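Local structure of dihydropyrimidinase (Brevibacillus agri, 3SFW) at residues V10-A13 with S14-Y17; S71-F74 with F75-T78; G98-L101 with H102-I105; A106-H109 with E110-R113; D162-T165 with L166-L170. The protein probably catalyses the zinc-dependent hydrolytic ring opening of dihydropyrimidines. All blocks are in the same frame, centred on the assembly; numbering follows the deposited sequence.

Contact 1 of 5, residues V10-A13 with S14-Y17; sequences VVTA and SDTY
The phenol ring of Tyr17 has Val10 over one face, with CB 3.7 Å above its plane and set toward the rim. CB of Asp15 meets the ring at its edge, in plane. The two strands form a beta hairpin, and Val10 and Tyr17 are an antiparallel hydrogen-bonded pair, so their side chains lie side by side on one face of the sheet. CG of Tyr17 sits between its backbone N and carbonyl carbon (chi1 59°), which folds the ring back toward Val10; Val10 CG1 is 3.6 Å from Tyr17 CZ. A glycine in place of the tyrosine would probably leave Val10 without its aromatic cover and open a gap on that face. On the opposite face of the sheet from Val10 and Tyr17, Val11 CG2 touches Thr16 CG2. Leu50 of strand 49-59 pairs with Val11 on the far strand edge. Near the turn, Thr12 and Ala13 pack against Ser14 of a second subunit, and Asp15 OD1 bonds to Thr384 of that subunit. The turn is closed by Thr12 N giving to Asp15 O at 2.8 Å. In return, Asp15 N gives a nearly straight bond (164°) to the side-chain OG1 of Thr12, at 3.0 Å.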
loop_
_atom_site.group_PDB
_atom_site.type_symbol
_atom_site.label_atom_id
_atom_site.label_comp_id
_atom_site.label_asym_id
_atom_site.label_seq_id
_atom_site.Cartn_x
_atom_site.Cartn_y
_atom_site.Cartn_z
ATOM N N VAL A 10 30.156 10.015 26.718
ATOM C CA VAL A 10 29.952 8.746 25.980
ATOM C C VAL A 10 28.562 8.742 25.334
ATOM O O VAL A 10 27.577 9.028 25.990
ATOM C CB VAL A 10 30.064 7.541 26.947
ATOM C CG1 VAL A 10 29.831 6.145 26.187
ATOM C CG2 VAL A 10 31.455 7.582 27.634
ATOM N N VAL A 11 28.500 8.425 24.040
ATOM C CA VAL A 11 27.212 8.294 23.356
ATOM C C VAL A 11 27.276 6.977 22.649
ATOM O O VAL A 11 28.233 6.703 21.915
ATOM C CB VAL A 11 27.021 9.374 22.258
ATOM C CG1 VAL A 11 25.642 9.171 21.559
ATOM C CG2 VAL A 11 27.142 10.759 22.852
ATOM N N THR A 12 26.308 6.111 22.912
ATOM C CA THR A 12 26.246 4.844 22.188
ATOM C C THR A 12 24.863 4.765 21.537
ATOM O O THR A 12 24.166 5.786 21.411
ATOM C CB THR A 12 26.436 3.642 23.111
ATOM O OG1 THR A 12 25.316 3.569 24.004
ATOM C CG2 THR A 12 27.784 3.726 23.936
ATOM N N ALA A 13 24.483 3.581 21.062
ATOM C CA ALA A 13 23.196 3.489 20.368
ATOM C C ALA A 13 22.044 3.674 21.333
ATOM O O ALA A 13 20.929 3.984 20.893
ATOM C CB ALA A 13 23.062 2.176 19.589
ATOM N N SER A 14 22.274 3.368 22.617
ATOM C CA SER A 14 21.244 3.586 23.638
ATOM C C SER A 14 21.557 4.773 24.569
ATOM O O SER A 14 20.716 5.667 24.794
ATOM C CB SER A 14 20.985 2.304 24.427
ATOM O OG SER A 14 22.216 1.639 24.813
ATOM N N ASP A 15 22.802 4.838 25.022
ATOM C CA ASP A 15 23.121 5.616 26.218
ATOM C C ASP A 15 23.768 6.939 25.827
ATOM O O ASP A 15 24.395 7.042 24.749
ATOM C CB ASP A 15 24.086 4.798 27.096
ATOM C CG ASP A 15 23.418 3.579 27.711
ATOM O OD1 ASP A 15 22.442 3.777 28.443
ATOM O OD2 ASP A 15 23.837 2.455 27.413
ATOM N N THR A 16 23.671 7.921 26.729
ATOM C CA THR A 16 24.384 9.212 26.621
ATOM C C THR A 16 24.698 9.703 28.041
ATOM O O THR A 16 23.778 9.956 28.831
ATOM C CB THR A 16 23.496 10.331 25.944
ATOM O OG1 THR A 16 22.966 9.872 24.679
ATOM C CG2 THR A 16 24.303 11.596 25.709
ATOM N N TYR A 17 25.979 9.857 28.382
ATOM C CA TYR A 17 26.323 10.102 29.796
ATOM C C TYR A 17 27.741 10.588 29.908
ATOM O O TYR A 17 28.570 10.316 29.036
ATOM C CB TYR A 17 26.129 8.840 30.663
ATOM C CG TYR A 17 26.935 7.626 30.269
ATOM C CD1 TYR A 17 26.475 6.730 29.286
ATOM C CD2 TYR A 17 28.197 7.403 30.803
ATOM C CE1 TYR A 17 27.230 5.620 28.919
ATOM C CE2 TYR A 17 28.955 6.276 30.445
ATOM C CZ TYR A 17 28.468 5.410 29.476
ATOM O OH TYR A 17 29.220 4.347 29.078
HETATM O O HOH W 1 26.003 1.992 26.036
#

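Contact 2 of 5, residues S71-F74 with F75-T78; sequences SDNF and FTGT
Asp72 and Thr76 make the tight polar part of this contact. Thr76 OG1 donates to Asp72 OD1 at 2.6 Å. The hydroxyl comes in on the anti side of the carboxylate, somewhat out of its plane. Its position between the backbone N and the carbonyl carbon (chi1 64°) also lets it accept from Asn73 N at 3.3 Å. Asp72 is buried, and its charge has further partners: OD1 takes a bond from Asn412 N, and OD2 pairs with His316 NE2. Gly77 fits closely beside it. A CB here would fall only 2.8 Å from Asn73 O, so the glycine suits the close approach of the chain. This is the N-terminal turn of helix 74-83, with Asn73 at the N-cap. The bond from Asn73 N to Thr76 OG1 is one half of a capping box. Gly77 N gives the first backbone bond of the helix, to Asn73 O at 2.9 Å. One residue on, Phe74 O accepts two bonds from Thr78, from OG1 at 2.7 Å in the carbonyl plane and from N above that plane. The other side is looser. There a water donates to both Ser71 O and Thr76 OG1, and the partly exposed Phe75 turns its ring away from residues 71-74.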
loop_
_atom_site.group_PDB
_atom_site.type_symbol
_atom_site.label_atom_id
_atom_site.label_comp_id
_atom_site.label_asym_id
_atom_site.label_seq_id
_atom_site.Cartn_x
_atom_site.Cartn_y
_atom_site.Cartn_z
ATOM N N SER A 71 41.603 3.136 -6.350
ATOM C CA SER A 71 42.842 3.827 -6.116
ATOM C C SER A 71 43.299 3.794 -4.677
ATOM O O SER A 71 44.432 4.106 -4.416
ATOM C CB SER A 71 42.785 5.285 -6.604
ATOM O OG SER A 71 41.872 6.016 -5.832
ATOM N N ASP A 72 42.416 3.442 -3.726
ATOM C CA ASP A 72 42.890 3.149 -2.368
ATOM C C ASP A 72 43.142 1.667 -2.246
ATOM O O ASP A 72 42.297 0.875 -2.651
ATOM C CB ASP A 72 41.818 3.521 -1.313
ATOM C CG ASP A 72 41.912 4.980 -0.863
ATOM O OD1 ASP A 72 43.027 5.498 -0.638
ATOM O OD2 ASP A 72 40.836 5.568 -0.650
ATOM N N ASN A 73 44.275 1.293 -1.652
ATOM C CA ASN A 73 44.489 -0.101 -1.278
ATOM C C ASN A 73 44.166 -0.279 0.199
ATOM O O ASN A 73 43.515 0.588 0.800
ATOM C CB ASN A 73 45.930 -0.545 -1.617
ATOM C CG ASN A 73 47.016 0.264 -0.879
ATOM O OD1 ASN A 73 48.232 0.155 -1.199
ATOM N ND2 ASN A 73 46.631 1.051 0.070
ATOM N N PHE A 74 44.496 -1.440 0.769
ATOM C CA PHE A 74 44.119 -1.660 2.175
ATOM C C PHE A 74 44.834 -0.747 3.127
ATOM O O PHE A 74 44.269 -0.371 4.132
ATOM C CB PHE A 74 44.254 -3.125 2.599
ATOM C CG PHE A 74 43.021 -3.920 2.313
ATOM C CD1 PHE A 74 42.736 -4.323 1.005
ATOM C CD2 PHE A 74 42.112 -4.214 3.342
ATOM C CE1 PHE A 74 41.558 -5.031 0.677
ATOM C CE2 PHE A 74 40.879 -4.856 3.027
ATOM C CZ PHE A 74 40.617 -5.302 1.710
ATOM N N PHE A 75 46.052 -0.295 2.774
ATOM C CA PHE A 75 46.743 0.664 3.629
ATOM C C PHE A 75 46.059 2.058 3.555
ATOM O O PHE A 75 45.664 2.611 4.573
ATOM C CB PHE A 75 48.239 0.782 3.238
ATOM C CG PHE A 75 48.999 1.782 4.058
ATOM C CD1 PHE A 75 49.514 2.922 3.446
ATOM C CD2 PHE A 75 49.086 1.652 5.438
ATOM C CE1 PHE A 75 50.190 3.898 4.187
ATOM C CE2 PHE A 75 49.784 2.628 6.214
ATOM C CZ PHE A 75 50.314 3.765 5.568
ATOM N N THR A 76 46.034 2.660 2.372
ATOM C CA THR A 76 45.523 4.046 2.275
ATOM C C THR A 76 44.027 4.101 2.605
ATOM O O THR A 76 43.558 5.097 3.182
ATOM C CB THR A 76 45.799 4.740 0.921
ATOM O OG1 THR A 76 45.105 4.069 -0.130
ATOM C CG2 THR A 76 47.380 4.771 0.595
ATOM N N GLY A 77 43.287 3.073 2.181
ATOM C CA GLY A 77 41.840 3.085 2.413
ATOM C C GLY A 77 41.502 2.970 3.902
ATOM O O GLY A 77 40.582 3.654 4.393
ATOM N N THR A 78 42.200 2.102 4.625
ATOM C CA THR A 78 41.948 1.989 6.083
ATOM C C THR A 78 42.462 3.204 6.829
ATOM O O THR A 78 41.872 3.630 7.818
ATOM C CB THR A 78 42.495 0.676 6.728
ATOM O OG1 THR A 78 43.922 0.586 6.579
ATOM C CG2 THR A 78 41.805 -0.530 6.099
HETATM O O HOH W 2 46.866 3.613 -2.470
#

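Contact 3 of 5, residues G98-L101 with H102-I105; sequences GESL and HSAI
Ser100 and Ser103 both hold their hydroxyls between backbone N and carbonyl carbon, with chi1 80° and 62°. These torsions turn the two OG atoms to opposite tasks at the start of helix 101-112. Ser100 is the N-cap. Its OG accepts from Ser103 N at 2.9 Å, and so takes up an N-H that has no earlier helical carbonyl to meet. Ser103 OG appears to reach back the other way, to Ser100 O, but its place is less sure because it is modelled too close to the Glu99 side chain. Ser103 N also makes a weak bond to Ser100 O. A water accepts from Ser100 N at 3.0 Å, on the partly exposed side of the turn. The regular helical pattern then begins with Ile105 N to Leu101 O at 3.1 Å, nearly straight and in the carbonyl plane. Ile105 CG1 lies 3.3 Å from Leu101 O, and Ala104 CB is 3.6 Å from Leu101 O. The carboxylate of Glu136 accepts from the N-H groups of Leu101 and His102, so a negative charge sits at the positive end of the helix dipole, probably a favourable placement. Glu136 belongs to helix 131-142, which packs against this turn through Leu137 on Leu101 and Val140 on His102 and Ile105. Leu124 of strand 119-124 meets Leu101 and Ile105 from within the barrel wall.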
loop_
_atom_site.group_PDB
_atom_site.type_symbol
_atom_site.label_atom_id
_atom_site.label_comp_id
_atom_site.label_asym_id
_atom_site.label_seq_id
_atom_site.Cartn_x
_atom_site.Cartn_y
_atom_site.Cartn_z
ATOM N N GLY A 98 34.020 -20.708 -11.941
ATOM C CA GLY A 98 35.045 -21.717 -12.151
ATOM C C GLY A 98 36.241 -21.631 -11.222
ATOM O O GLY A 98 37.084 -22.518 -11.241
ATOM N N GLU A 99 36.350 -20.544 -10.448
ATOM C CA GLU A 99 37.421 -20.404 -9.441
ATOM C C GLU A 99 36.841 -20.793 -8.060
ATOM O O GLU A 99 35.682 -20.481 -7.767
ATOM C CB GLU A 99 37.925 -18.946 -9.421
ATOM C CG GLU A 99 38.993 -18.653 -8.360
ATOM C CD GLU A 99 39.020 -17.174 -7.847
ATOM O OE1 GLU A 99 37.980 -16.453 -7.958
ATOM O OE2 GLU A 99 40.066 -16.786 -7.242
ATOM N N SER A 100 37.598 -21.511 -7.238
ATOM C CA SER A 100 37.063 -21.843 -5.902
ATOM C C SER A 100 36.820 -20.564 -5.112
ATOM O O SER A 100 37.533 -19.558 -5.281
ATOM C CB SER A 100 37.980 -22.757 -5.142
ATOM O OG SER A 100 39.051 -22.060 -4.548
ATOM N N LEU A 101 35.847 -20.615 -4.218
ATOM C CA LEU A 101 35.609 -19.502 -3.291
ATOM C C LEU A 101 36.835 -19.306 -2.416
ATOM O O LEU A 101 37.172 -18.192 -2.064
ATOM C CB LEU A 101 34.398 -19.811 -2.398
ATOM C CG LEU A 101 33.063 -20.074 -3.117
ATOM C CD1 LEU A 101 31.979 -20.378 -2.096
ATOM C CD2 LEU A 101 32.668 -18.845 -3.989
ATOM N N HIS A 102 37.472 -20.404 -1.984
ATOM C CA HIS A 102 38.568 -20.271 -1.047
ATOM C C HIS A 102 39.785 -19.605 -1.653
ATOM O O HIS A 102 40.522 -18.952 -0.946
ATOM C CB HIS A 102 38.977 -21.630 -0.429
ATOM C CG HIS A 102 37.990 -22.167 0.590
ATOM N ND1 HIS A 102 38.180 -22.074 1.958
ATOM C CD2 HIS A 102 36.766 -22.727 0.421
ATOM C CE1 HIS A 102 37.151 -22.638 2.583
ATOM N NE2 HIS A 102 36.313 -23.097 1.668
ATOM N N SER A 103 39.989 -19.772 -2.961
ATOM C CA SER A 103 41.106 -19.099 -3.615
ATOM C C SER A 103 40.885 -17.594 -3.614
ATOM O O SER A 103 41.800 -16.850 -3.435
ATOM C CB SER A 103 41.364 -19.622 -5.039
ATOM O OG SER A 103 40.246 -19.406 -5.876
ATOM N N ALA A 104 39.652 -17.170 -3.809
ATOM C CA ALA A 104 39.365 -15.707 -3.828
ATOM C C ALA A 104 39.589 -15.169 -2.417
ATOM O O ALA A 104 40.183 -14.089 -2.233
ATOM C CB ALA A 104 37.910 -15.469 -4.303
ATOM N N ILE A 105 39.118 -15.911 -1.407
ATOM C CA ILE A 105 39.360 -15.522 -0.012
ATOM C C ILE A 105 40.853 -15.370 0.326
ATOM O O ILE A 105 41.289 -14.381 0.965
ATOM C CB ILE A 105 38.646 -16.532 0.979
ATOM C CG1 ILE A 105 37.129 -16.491 0.724
ATOM C CG2 ILE A 105 39.077 -16.269 2.452
ATOM C CD1 ILE A 105 36.354 -17.713 1.357
HETATM O O HOH W 3 40.412 -22.244 -7.908
#

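Contact 4 of 5, residues A106-H109 with E110-R113; sequences ATWH and EKAR
The backbone runs as a regular helix, with Glu110 N, Lys111 N and Ala112 N bonded to Ala106 O, Thr107 O and Trp108 O, until Arg113 leaves helical geometry just after its N bonds to His109 O at 2.8 Å. The main side-chain meeting is Lys111 with Trp108. The two lie alongside each other, and the lysine CE stands over one face of the six-membered ring, 3.4 Å from its centroid and 3° off the normal. The lysine chain stays extended until it bends at its last torsion (chi4 -65°), which places NZ 4.7 Å from the same centroid, over the face, as a cation-pi contact. NZ also makes a salt bridge to Asp62, while Trp108 NE1 bonds to Asp91, so both ends of the pair are fixed. The other flank is exposed. Arg113 NH1 meets Glu110 OE2 in the guanidinium plane at 3.2 Å, a salt bridge closing the helix end. A water joins Ala106 O, 2.7 Å away, to the same NH1. His109 turns its ring to Phe122 and Tyr452 in edge-to-face contacts. This helix is the crossover of a beta-alpha-beta unit between strands 86-93 and 119-124, the repeating element of the TIM barrel fold of amidohydrolases.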
loop_
_atom_site.group_PDB
_atom_site.type_symbol
_atom_site.label_atom_id
_atom_site.label_comp_id
_atom_site.label_asym_id
_atom_site.label_seq_id
_atom_site.Cartn_x
_atom_site.Cartn_y
_atom_site.Cartn_z
ATOM N N ALA A 106 41.671 -16.298 -0.170
ATOM C CA ALA A 106 43.128 -16.171 0.052
ATOM C C ALA A 106 43.713 -14.917 -0.615
ATOM O O ALA A 106 44.571 -14.204 -0.020
ATOM C CB ALA A 106 43.851 -17.461 -0.449
ATOM N N THR A 107 43.226 -14.626 -1.811
ATOM C CA THR A 107 43.628 -13.417 -2.528
ATOM C C THR A 107 43.305 -12.138 -1.758
ATOM O O THR A 107 44.172 -11.226 -1.616
ATOM C CB THR A 107 42.976 -13.380 -3.900
ATOM O OG1 THR A 107 43.474 -14.483 -4.656
ATOM C CG2 THR A 107 43.331 -12.051 -4.635
ATOM N N TRP A 108 42.105 -12.093 -1.189
ATOM C CA TRP A 108 41.732 -10.956 -0.340
ATOM C C TRP A 108 42.523 -10.824 0.965
ATOM O O TRP A 108 42.871 -9.719 1.362
ATOM C CB TRP A 108 40.193 -10.905 -0.109
ATOM C CG TRP A 108 39.518 -9.840 -0.893
ATOM C CD1 TRP A 108 39.006 -8.664 -0.383
ATOM C CD2 TRP A 108 39.370 -9.761 -2.317
ATOM N NE1 TRP A 108 38.582 -7.854 -1.413
ATOM C CE2 TRP A 108 38.752 -8.505 -2.604
ATOM C CE3 TRP A 108 39.721 -10.613 -3.397
ATOM C CZ2 TRP A 108 38.497 -8.072 -3.920
ATOM C CZ3 TRP A 108 39.402 -10.202 -4.721
ATOM C CH2 TRP A 108 38.778 -8.951 -4.959
ATOM N N HIS A 109 42.827 -11.946 1.645
ATOM C CA HIS A 109 43.694 -11.866 2.814
ATOM C C HIS A 109 45.055 -11.287 2.415
ATOM O O HIS A 109 45.627 -10.479 3.156
ATOM C CB HIS A 109 43.858 -13.250 3.446
ATOM C CG HIS A 109 42.744 -13.621 4.382
ATOM N ND1 HIS A 109 42.589 -13.032 5.619
ATOM C CD2 HIS A 109 41.662 -14.426 4.206
ATOM C CE1 HIS A 109 41.530 -13.563 6.219
ATOM N NE2 HIS A 109 40.935 -14.388 5.372
ATOM N N GLU A 110 45.532 -11.649 1.228
ATOM C CA GLU A 110 46.860 -11.162 0.791
ATOM C C GLU A 110 46.813 -9.647 0.431
ATOM O O GLU A 110 47.727 -8.919 0.790
ATOM C CB GLU A 110 47.425 -12.023 -0.346
ATOM C CG GLU A 110 48.801 -11.591 -0.916
ATOM C CD GLU A 110 49.937 -11.600 0.119
ATOM O OE1 GLU A 110 50.978 -10.943 -0.137
ATOM O OE2 GLU A 110 49.807 -12.262 1.175
ATOM N N LYS A 111 45.643 -9.148 -0.001
ATOM C CA LYS A 111 45.483 -7.692 -0.182
ATOM C C LYS A 111 45.613 -6.958 1.156
ATOM O O LYS A 111 46.120 -5.831 1.212
ATOM C CB LYS A 111 44.119 -7.331 -0.823
ATOM C CG LYS A 111 43.900 -7.797 -2.201
ATOM C CD LYS A 111 42.462 -7.373 -2.667
ATOM C CE LYS A 111 42.166 -7.885 -4.058
ATOM N NZ LYS A 111 43.081 -7.230 -5.084
ATOM N N ALA A 112 45.073 -7.540 2.227
ATOM C CA ALA A 112 45.004 -6.833 3.489
ATOM C C ALA A 112 46.199 -7.067 4.434
ATOM O O ALA A 112 46.550 -6.210 5.247
ATOM C CB ALA A 112 43.684 -7.162 4.192
ATOM N N ARG A 113 46.846 -8.219 4.312
ATOM C CA ARG A 113 47.753 -8.659 5.385
ATOM C C ARG A 113 48.992 -7.751 5.409
ATOM O O ARG A 113 49.553 -7.419 4.371
ATOM C CB ARG A 113 48.123 -10.131 5.168
ATOM C CG ARG A 113 49.343 -10.654 5.957
ATOM C CD ARG A 113 49.672 -12.099 5.515
ATOM N NE ARG A 113 48.569 -13.031 5.793
ATOM C CZ ARG A 113 47.810 -13.638 4.871
ATOM N NH1 ARG A 113 48.001 -13.432 3.560
ATOM N NH2 ARG A 113 46.848 -14.469 5.268
HETATM O O HOH W 4 46.384 -15.375 1.540
#

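Contact 5 of 5, residues D162-T165 with L166-L170; sequences DDET and LFKTL
Thr165, Leu166 and Glu164 carry this contact on the first turns of helix 163-176. Thr165 O is gripped twice by Thr169, by OG1 at 2.7 Å and by N at 2.9 Å. The two donors come from opposite faces of its carbonyl plane. The hydroxyl of Thr169 gets there because it stands beside its own backbone N (chi1 -62°). Thr165 N is capped from the other end: Asp162, the N-cap, takes it on OD1 at 2.9 Å. Leu166 N bonds to Asp162 O at 3.0 Å, and its CB rests 3.6 Å from that oxygen. Glu164 lies alongside Lys168, both chains extended and pointing the same way. Glu164 OE1 receives Lys168 NZ on its anti lone pair, at 3.1 Å, a salt bridge. The other oxygen, OE2, is bridged to Lys156 of a third subunit, so the carboxylate lies between two positive groups. A methionine in place of Lys168 would probably leave Glu164 OE1 without its charged mate within the helix. Asp163 is held by Arg223 of helix 214-230. Leu166 packs between that helix, through Leu227, and strand 180-182, through Val180 and Val182, while Phe167 reaches Leu230 and, in the third subunit, Val189.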
loop_
_atom_site.group_PDB
_atom_site.type_symbol
_atom_site.label_atom_id
_atom_site.label_comp_id
_atom_site.label_asym_id
_atom_site.label_seq_id
_atom_site.Cartn_x
_atom_site.Cartn_y
_atom_site.Cartn_z
ATOM N N ASP A 162 21.937 -14.537 -11.616
ATOM C CA ASP A 162 20.536 -14.636 -12.006
ATOM C C ASP A 162 19.672 -15.144 -10.850
ATOM O O ASP A 162 20.143 -15.247 -9.720
ATOM C CB ASP A 162 20.403 -15.526 -13.248
ATOM C CG ASP A 162 20.781 -16.960 -12.993
ATOM O OD1 ASP A 162 20.948 -17.376 -11.826
ATOM O OD2 ASP A 162 20.882 -17.711 -13.996
ATOM N N ASP A 163 18.379 -15.295 -11.115
ATOM C CA ASP A 163 17.430 -15.701 -10.094
ATOM C C ASP A 163 17.719 -17.073 -9.530
ATOM O O ASP A 163 17.487 -17.313 -8.348
ATOM C CB ASP A 163 15.990 -15.632 -10.608
ATOM C CG ASP A 163 15.510 -14.190 -10.808
ATOM O OD1 ASP A 163 16.211 -13.237 -10.344
ATOM O OD2 ASP A 163 14.419 -14.031 -11.394
ATOM N N GLU A 164 18.124 -18.001 -10.383
ATOM C CA GLU A 164 18.561 -19.310 -9.866
ATOM C C GLU A 164 19.715 -19.181 -8.846
ATOM O O GLU A 164 19.648 -19.764 -7.732
ATOM C CB GLU A 164 18.955 -20.226 -11.049
ATOM C CG GLU A 164 19.590 -21.537 -10.596
ATOM C CD GLU A 164 19.997 -22.460 -11.776
ATOM O OE1 GLU A 164 20.392 -23.605 -11.492
ATOM O OE2 GLU A 164 19.915 -22.058 -12.959
ATOM N N THR A 165 20.723 -18.379 -9.163
ATOM C CA THR A 165 21.821 -18.181 -8.227
ATOM C C THR A 165 21.345 -17.522 -6.935
ATOM O O THR A 165 21.721 -17.941 -5.830
ATOM C CB THR A 165 22.959 -17.397 -8.880
ATOM O OG1 THR A 165 23.553 -18.234 -9.875
ATOM C CG2 THR A 165 24.009 -17.034 -7.872
ATOM N N LEU A 166 20.520 -16.494 -7.065
ATOM C CA LEU A 166 20.121 -15.734 -5.874
ATOM C C LEU A 166 19.226 -16.599 -5.002
ATOM O O LEU A 166 19.407 -16.668 -3.784
ATOM C CB LEU A 166 19.431 -14.402 -6.278
ATOM C CG LEU A 166 18.759 -13.649 -5.109
ATOM C CD1 LEU A 166 19.819 -13.319 -4.023
ATOM C CD2 LEU A 166 18.098 -12.363 -5.640
ATOM N N PHE A 167 18.304 -17.350 -5.593
ATOM C CA PHE A 167 17.392 -18.160 -4.755
ATOM C C PHE A 167 18.129 -19.318 -4.037
ATOM O O PHE A 167 17.952 -19.528 -2.835
ATOM C CB PHE A 167 16.267 -18.734 -5.620
ATOM C CG PHE A 167 15.167 -19.373 -4.825
ATOM C CD1 PHE A 167 14.737 -20.650 -5.145
ATOM C CD2 PHE A 167 14.536 -18.687 -3.777
ATOM C CE1 PHE A 167 13.681 -21.250 -4.425
ATOM C CE2 PHE A 167 13.497 -19.264 -3.053
ATOM C CZ PHE A 167 13.032 -20.547 -3.410
ATOM N N LYS A 168 18.962 -20.038 -4.779
ATOM C CA LYS A 168 19.811 -21.079 -4.188
ATOM C C LYS A 168 20.714 -20.537 -3.080
ATOM O O LYS A 168 20.872 -21.186 -2.032
ATOM C CB LYS A 168 20.638 -21.741 -5.288
ATOM C CG LYS A 168 19.787 -22.645 -6.163
ATOM C CD LYS A 168 20.686 -23.299 -7.223
ATOM C CE LYS A 168 19.956 -24.424 -7.932
ATOM N NZ LYS A 168 20.924 -25.135 -8.851
ATOM N N THR A 169 21.248 -19.324 -3.278
ATOM C CA THR A 169 22.166 -18.752 -2.306
ATOM C C THR A 169 21.386 -18.407 -1.038
ATOM O O THR A 169 21.845 -18.672 0.094
ATOM C CB THR A 169 22.873 -17.529 -2.858
ATOM O OG1 THR A 169 23.641 -17.912 -3.994
ATOM C CG2 THR A 169 23.800 -16.883 -1.802
ATOM N N LEU A 170 20.167 -17.917 -1.220
ATOM C CA LEU A 170 19.307 -17.578 -0.040
ATOM C C LEU A 170 18.920 -18.826 0.762
ATOM O O LEU A 170 18.982 -18.820 2.004
ATOM C CB LEU A 170 18.029 -16.844 -0.481
ATOM C CG LEU A 170 18.248 -15.368 -0.888
ATOM C CD1 LEU A 170 17.078 -14.938 -1.850
ATOM C CD2 LEU A 170 18.313 -14.467 0.385
#

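Contacts 1 and 5 are the more buried, and each also touches another subunit; contacts 2, 3 and 4 are partly buried and meet no other chain. Contact 1 alone is a hairpin, far from the rest. Contacts 3 and 4 are successive parts of helix 101-112: a serine cap at its start, and a lysine over a tryptophan nearer its end. Contact 2 touches contact 4, with Phe74 CD2 packed 3.4 Å from Ala112 CB. Contacts 2, 3 and 5 are all helix starts, but with different chemistry: an aspartate-threonine pair, a serine cap and an aspartate cap. Charged pairs within the segments appear only in contacts 4 and 5.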